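Local coordinates for malate oxidoreductase (Thermotoga maritima, PDB 1VL6), which probably catalyses the NAD-dependent oxidative decarboxylation of malate to pyruvate, as malic enzymes do, at residues S156-Q169 and E339-S351. Sequence-based numbering, arbitrary orientation.
Sequences SEEMNIPVFHDDQQ and EKRSKITKNMLLS
Lys343 reaches across to the end of helix 147-158, where the last carbonyls lack the amide partners of a further turn. Its chain runs extended and then bends at the tip (chi4 -71°), bringing NZ among three backbone oxygens: it donates to Ser156 O and Met159 O, and weakly to Glu157 O, at modelled lengths too short to be trusted in detail. A long, cationic lysine suits this place, since the partial negative charge expected at a helix C-terminus would probably favour a cation. A water adds a second polar link, accepting from both Val163 N and Ile344 N.

Apolar contacts follow beyond the lysine. Ile344 CD1, the end of its longer branch, lies between Phe164 CB at 3.8 Å and Pro162 CB at 3.9 Å. Phe164, its CG anti to the backbone N (chi1 -180°), turns its ring edge to Leu349 CD2; such apolar groups suit this largely buried site. Separately, Pro162 CB makes van der Waals contact with the backbone carbonyl Ser342 O at 3.6 Å.

Strand 163-165 is the outermost strand, within this chain, of the four-stranded parallel sheet, bonding through Phe164 to strand 137-140, and leads into helix 166-186. Through Ile344 and Leu349, the connection between helices 330-340 and 346-358 and the start of the latter pack beside it, within the NAD-binding family region.

Gln169 has two roles: OE1 accepts from His165 N at 2.8 Å, in the carbonyl plane, while NE2 touches Leu349 CD1 at 4.1 Å, a pairing that glutamine's length and amide allow. An alanine here would remove the amide, and would probably leave His165 N without this acceptor and open a gap beside Leu349.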
loop_
_atom_site.group_PDB
_atom_site.type_symbol
_atom_site.label_atom_id
_atom_site.label_comp_id
_atom_site.label_asym_id
_atom_site.label_seq_id
_atom_site.Cartn_x
_atom_site.Cartn_y
_atom_site.Cartn_z
ATOM N N SER A 156 -1.295 2.772 -32.840
ATOM C CA SER A 156 -2.672 3.193 -32.568
ATOM C C SER A 156 -3.599 2.614 -33.618
ATOM O O SER A 156 -4.724 2.239 -33.284
ATOM C CB SER A 156 -2.836 4.698 -32.420
ATOM O OG SER A 156 -1.890 5.382 -33.206
ATOM N N GLU A 157 -3.128 2.474 -34.862
ATOM C CA GLU A 157 -3.940 1.862 -35.922
ATOM C C GLU A 157 -4.154 0.367 -35.686
ATOM O O GLU A 157 -5.249 -0.154 -35.925
ATOM C CB GLU A 157 -3.267 1.993 -37.272
ATOM C CG GLU A 157 -3.726 3.140 -38.170
ATOM C CD GLU A 157 -2.734 3.477 -39.337
ATOM O OE1 GLU A 157 -1.846 2.611 -39.728
ATOM O OE2 GLU A 157 -2.834 4.649 -39.851
ATOM N N GLU A 158 -3.104 -0.322 -35.231
ATOM C CA GLU A 158 -3.095 -1.777 -35.191
ATOM C C GLU A 158 -3.464 -2.400 -33.845
ATOM O O GLU A 158 -3.757 -3.591 -33.773
ATOM C CB GLU A 158 -1.739 -2.291 -35.652
ATOM C CG GLU A 158 -1.450 -1.966 -37.105
ATOM C CD GLU A 158 -0.037 -2.293 -37.542
ATOM O OE1 GLU A 158 0.622 -3.129 -36.894
ATOM O OE2 GLU A 158 0.402 -1.699 -38.556
HETATM N N MSE A 159 -3.419 -1.632 -32.767
HETATM C CA MSE A 159 -3.752 -2.187 -31.461
HETATM C C MSE A 159 -5.164 -1.817 -31.075
HETATM O O MSE A 159 -5.758 -0.924 -31.629
HETATM C CB MSE A 159 -2.764 -1.717 -30.393
HETATM C CG MSE A 159 -1.300 -2.171 -30.653
HETATM SE SE MSE A 159 -0.058 -1.633 -29.222
HETATM C CE MSE A 159 -0.728 -2.889 -27.939
ATOM N N ASN A 160 -5.709 -2.560 -30.137
ATOM C CA ASN A 160 -7.070 -2.344 -29.678
ATOM C C ASN A 160 -7.115 -1.917 -28.253
ATOM O O ASN A 160 -8.062 -2.196 -27.576
ATOM C CB ASN A 160 -7.857 -3.631 -29.804
ATOM C CG ASN A 160 -8.282 -3.887 -31.207
ATOM O OD1 ASN A 160 -7.812 -4.825 -31.843
ATOM N ND2 ASN A 160 -9.132 -3.024 -31.728
ATOM N N ILE A 161 -6.026 -1.338 -27.795
ATOM C CA ILE A 161 -6.005 -0.604 -26.580
ATOM C C ILE A 161 -5.441 0.741 -26.980
ATOM O O ILE A 161 -4.766 0.815 -27.988
ATOM C CB ILE A 161 -5.120 -1.262 -25.523
ATOM C CG1 ILE A 161 -3.681 -1.535 -26.035
ATOM C CG2 ILE A 161 -5.733 -2.480 -25.070
ATOM C CD1 ILE A 161 -2.694 -2.043 -24.934
ATOM N N PRO A 162 -5.753 1.801 -26.253
ATOM C CA PRO A 162 -5.302 3.115 -26.641
ATOM C C PRO A 162 -3.783 3.197 -26.547
ATOM O O PRO A 162 -3.170 2.508 -25.706
ATOM C CB PRO A 162 -5.983 4.056 -25.605
ATOM C CG PRO A 162 -6.241 3.196 -24.413
ATOM C CD PRO A 162 -6.593 1.848 -25.047
ATOM N N VAL A 163 -3.198 3.994 -27.437
ATOM C CA VAL A 163 -1.790 4.266 -27.425
ATOM C C VAL A 163 -1.638 5.759 -27.511
ATOM O O VAL A 163 -2.209 6.385 -28.382
ATOM C CB VAL A 163 -1.131 3.686 -28.646
ATOM C CG1 VAL A 163 0.378 3.892 -28.597
ATOM C CG2 VAL A 163 -1.502 2.201 -28.830
ATOM N N PHE A 164 -0.840 6.303 -26.597
ATOM C CA PHE A 164 -0.664 7.724 -26.411
ATOM C C PHE A 164 0.833 7.960 -26.303
ATOM O O PHE A 164 1.500 7.205 -25.595
ATOM C CB PHE A 164 -1.320 8.092 -25.090
ATOM C CG PHE A 164 -1.245 9.556 -24.723
ATOM C CD1 PHE A 164 -1.986 10.508 -25.419
ATOM C CD2 PHE A 164 -0.493 9.973 -23.646
ATOM C CE1 PHE A 164 -1.939 11.847 -25.060
ATOM C CE2 PHE A 164 -0.442 11.325 -23.269
ATOM C CZ PHE A 164 -1.167 12.261 -23.982
ATOM N N HIS A 165 1.356 8.977 -26.993
ATOM C CA HIS A 165 2.757 9.443 -26.796
ATOM C C HIS A 165 2.784 10.887 -26.294
ATOM O O HIS A 165 2.437 11.813 -27.039
ATOM C CB HIS A 165 3.541 9.328 -28.098
ATOM C CG HIS A 165 4.979 9.709 -27.986
ATOM N ND1 HIS A 165 5.736 10.030 -29.088
ATOM C CD2 HIS A 165 5.802 9.820 -26.921
ATOM C CE1 HIS A 165 6.969 10.315 -28.706
ATOM N NE2 HIS A 165 7.034 10.209 -27.392
ATOM N N ASP A 166 3.148 11.070 -25.031
ATOM C CA ASP A 166 3.172 12.399 -24.426
ATOM C C ASP A 166 3.721 13.513 -25.255
ATOM O O ASP A 166 3.077 14.528 -25.441
ATOM C CB ASP A 166 4.070 12.430 -23.206
ATOM C CG ASP A 166 3.375 12.019 -22.022
ATOM O OD1 ASP A 166 3.269 10.800 -21.774
ATOM O OD2 ASP A 166 2.852 12.926 -21.328
ATOM N N ASP A 167 4.969 13.350 -25.648
ATOM C CA ASP A 167 5.721 14.430 -26.264
ATOM C C ASP A 167 5.079 14.908 -27.533
ATOM O O ASP A 167 5.290 16.037 -27.945
ATOM C CB ASP A 167 7.147 13.960 -26.559
ATOM C CG ASP A 167 7.892 13.585 -25.276
ATOM O OD1 ASP A 167 8.221 14.616 -24.613
ATOM O OD2 ASP A 167 8.078 12.369 -24.838
ATOM N N GLN A 168 4.286 14.053 -28.145
ATOM C CA GLN A 168 3.517 14.398 -29.311
ATOM C C GLN A 168 2.166 14.925 -28.900
ATOM O O GLN A 168 1.881 16.098 -29.119
ATOM C CB GLN A 168 3.346 13.157 -30.213
ATOM C CG GLN A 168 4.630 12.595 -30.854
ATOM C CD GLN A 168 4.330 11.629 -32.012
ATOM O OE1 GLN A 168 3.658 11.999 -32.969
ATOM N NE2 GLN A 168 4.853 10.413 -31.931
ATOM N N GLN A 169 1.332 14.053 -28.329
ATOM C CA GLN A 169 -0.118 14.351 -28.155
ATOM C C GLN A 169 -0.390 15.173 -26.894
ATOM O O GLN A 169 -1.227 16.072 -26.886
ATOM C CB GLN A 169 -0.995 13.062 -28.189
ATOM C CG GLN A 169 -0.811 12.265 -29.502
ATOM C CD GLN A 169 -1.244 10.823 -29.420
ATOM O OE1 GLN A 169 -0.720 10.074 -28.607
ATOM N NE2 GLN A 169 -2.236 10.434 -30.234
ATOM N N GLU A 339 -10.503 3.432 -19.991
ATOM C CA GLU A 339 -11.844 3.037 -19.575
ATOM C C GLU A 339 -12.778 2.852 -20.774
ATOM O O GLU A 339 -13.567 1.923 -20.799
ATOM C CB GLU A 339 -12.377 4.099 -18.644
ATOM C CG GLU A 339 -13.576 3.720 -17.829
ATOM C CD GLU A 339 -13.902 4.844 -16.868
ATOM O OE1 GLU A 339 -13.108 5.064 -15.899
ATOM O OE2 GLU A 339 -14.922 5.523 -17.127
ATOM N N LYS A 340 -12.672 3.738 -21.760
ATOM C CA LYS A 340 -13.422 3.651 -23.009
ATOM C C LYS A 340 -12.948 2.434 -23.800
ATOM O O LYS A 340 -13.662 1.886 -24.641
ATOM C CB LYS A 340 -13.128 4.895 -23.837
ATOM C CG LYS A 340 -14.289 5.515 -24.604
ATOM C CD LYS A 340 -13.841 6.871 -25.231
ATOM C CE LYS A 340 -15.002 7.757 -25.616
ATOM N NZ LYS A 340 -15.695 7.264 -26.877
ATOM N N ARG A 341 -11.700 2.047 -23.577
ATOM C CA ARG A 341 -11.070 0.959 -24.309
ATOM C C ARG A 341 -10.847 1.191 -25.785
ATOM O O ARG A 341 -10.269 0.347 -26.440
ATOM C CB ARG A 341 -11.828 -0.322 -24.203
ATOM C CG ARG A 341 -11.837 -0.884 -22.861
ATOM C CD ARG A 341 -12.521 -2.220 -22.877
ATOM N NE ARG A 341 -13.270 -2.465 -21.664
ATOM C CZ ARG A 341 -14.079 -3.499 -21.479
ATOM N NH1 ARG A 341 -14.259 -4.441 -22.427
ATOM N NH2 ARG A 341 -14.701 -3.590 -20.325
ATOM N N SER A 342 -11.267 2.307 -26.342
ATOM C CA SER A 342 -11.065 2.460 -27.798
ATOM C C SER A 342 -9.847 3.357 -28.078
ATOM O O SER A 342 -9.210 3.987 -27.148
ATOM C CB SER A 342 -12.362 2.922 -28.564
ATOM O OG SER A 342 -12.579 4.354 -28.484
ATOM N N LYS A 343 -9.563 3.401 -29.374
ATOM C CA LYS A 343 -8.518 4.217 -29.934
ATOM C C LYS A 343 -8.686 5.670 -29.531
ATOM O O LYS A 343 -9.821 6.163 -29.484
ATOM C CB LYS A 343 -8.568 4.073 -31.477
ATOM C CG LYS A 343 -8.129 2.636 -31.971
ATOM C CD LYS A 343 -7.905 2.505 -33.485
ATOM C CE LYS A 343 -7.747 1.012 -33.902
ATOM N NZ LYS A 343 -6.490 0.432 -33.450
ATOM N N ILE A 344 -7.590 6.346 -29.198
ATOM C CA ILE A 344 -7.656 7.794 -28.927
ATOM C C ILE A 344 -7.931 8.544 -30.212
ATOM O O ILE A 344 -7.254 8.331 -31.176
ATOM C CB ILE A 344 -6.354 8.305 -28.346
ATOM C CG1 ILE A 344 -6.247 7.860 -26.868
ATOM C CG2 ILE A 344 -6.309 9.828 -28.434
ATOM C CD1 ILE A 344 -4.870 7.751 -26.383
ATOM N N THR A 345 -8.913 9.438 -30.218
ATOM C CA THR A 345 -9.354 10.135 -31.421
ATOM C C THR A 345 -9.160 11.621 -31.310
ATOM O O THR A 345 -8.968 12.149 -30.227
ATOM C CB THR A 345 -10.856 9.905 -31.612
ATOM O OG1 THR A 345 -11.580 10.365 -30.457
ATOM C CG2 THR A 345 -11.189 8.404 -31.684
ATOM N N LYS A 346 -9.231 12.285 -32.452
ATOM C CA LYS A 346 -9.064 13.742 -32.539
ATOM C C LYS A 346 -10.103 14.437 -31.666
ATOM O O LYS A 346 -9.769 15.325 -30.908
ATOM C CB LYS A 346 -9.165 14.207 -33.991
ATOM C CG LYS A 346 -8.661 15.652 -34.290
ATOM C CD LYS A 346 -8.867 15.973 -35.839
ATOM C CE LYS A 346 -9.993 17.002 -36.133
ATOM N NZ LYS A 346 -10.592 16.796 -37.517
ATOM N N ASN A 347 -11.349 13.978 -31.715
ATOM C CA ASN A 347 -12.400 14.512 -30.789
ATOM C C ASN A 347 -12.061 14.393 -29.292
ATOM O O ASN A 347 -12.289 15.339 -28.516
ATOM C CB ASN A 347 -13.747 13.858 -31.046
ATOM C CG ASN A 347 -14.485 14.455 -32.247
ATOM O OD1 ASN A 347 -15.400 13.821 -32.810
ATOM N ND2 ASN A 347 -14.129 15.677 -32.618
HETATM N N MSE A 348 -11.491 13.247 -28.893
HETATM C CA MSE A 348 -11.064 13.063 -27.515
HETATM C C MSE A 348 -9.969 14.058 -27.144
HETATM O O MSE A 348 -10.087 14.694 -26.089
HETATM C CB MSE A 348 -10.613 11.631 -27.266
HETATM C CG MSE A 348 -11.782 10.698 -27.180
HETATM SE SE MSE A 348 -11.326 8.855 -27.629
HETATM C CE MSE A 348 -10.222 8.481 -26.120
ATOM N N LEU A 349 -8.948 14.205 -27.995
ATOM C CA LEU A 349 -7.873 15.113 -27.673
ATOM C C LEU A 349 -8.387 16.589 -27.648
ATOM O O LEU A 349 -8.025 17.360 -26.798
ATOM C CB LEU A 349 -6.690 14.948 -28.625
ATOM C CG LEU A 349 -6.016 13.570 -28.585
ATOM C CD1 LEU A 349 -4.929 13.456 -29.611
ATOM C CD2 LEU A 349 -5.420 13.217 -27.241
ATOM N N LEU A 350 -9.285 16.966 -28.533
ATOM C CA LEU A 350 -9.796 18.328 -28.477
ATOM C C LEU A 350 -10.708 18.569 -27.276
ATOM O O LEU A 350 -10.760 19.673 -26.750
ATOM C CB LEU A 350 -10.557 18.730 -29.738
ATOM C CG LEU A 350 -9.749 18.780 -31.043
ATOM C CD1 LEU A 350 -10.684 18.783 -32.194
ATOM C CD2 LEU A 350 -8.792 19.958 -31.158
ATOM N N SER A 351 -11.444 17.551 -26.846
ATOM C CA SER A 351 -12.159 17.685 -25.595
ATOM C C SER A 351 -11.195 17.998 -24.455
ATOM O O SER A 351 -11.464 18.873 -23.635
ATOM C CB SER A 351 -13.009 16.462 -25.306
ATOM O OG SER A 351 -14.103 16.457 -26.188
HETATM O O HOH W 1 -4.960 4.888 -29.427
#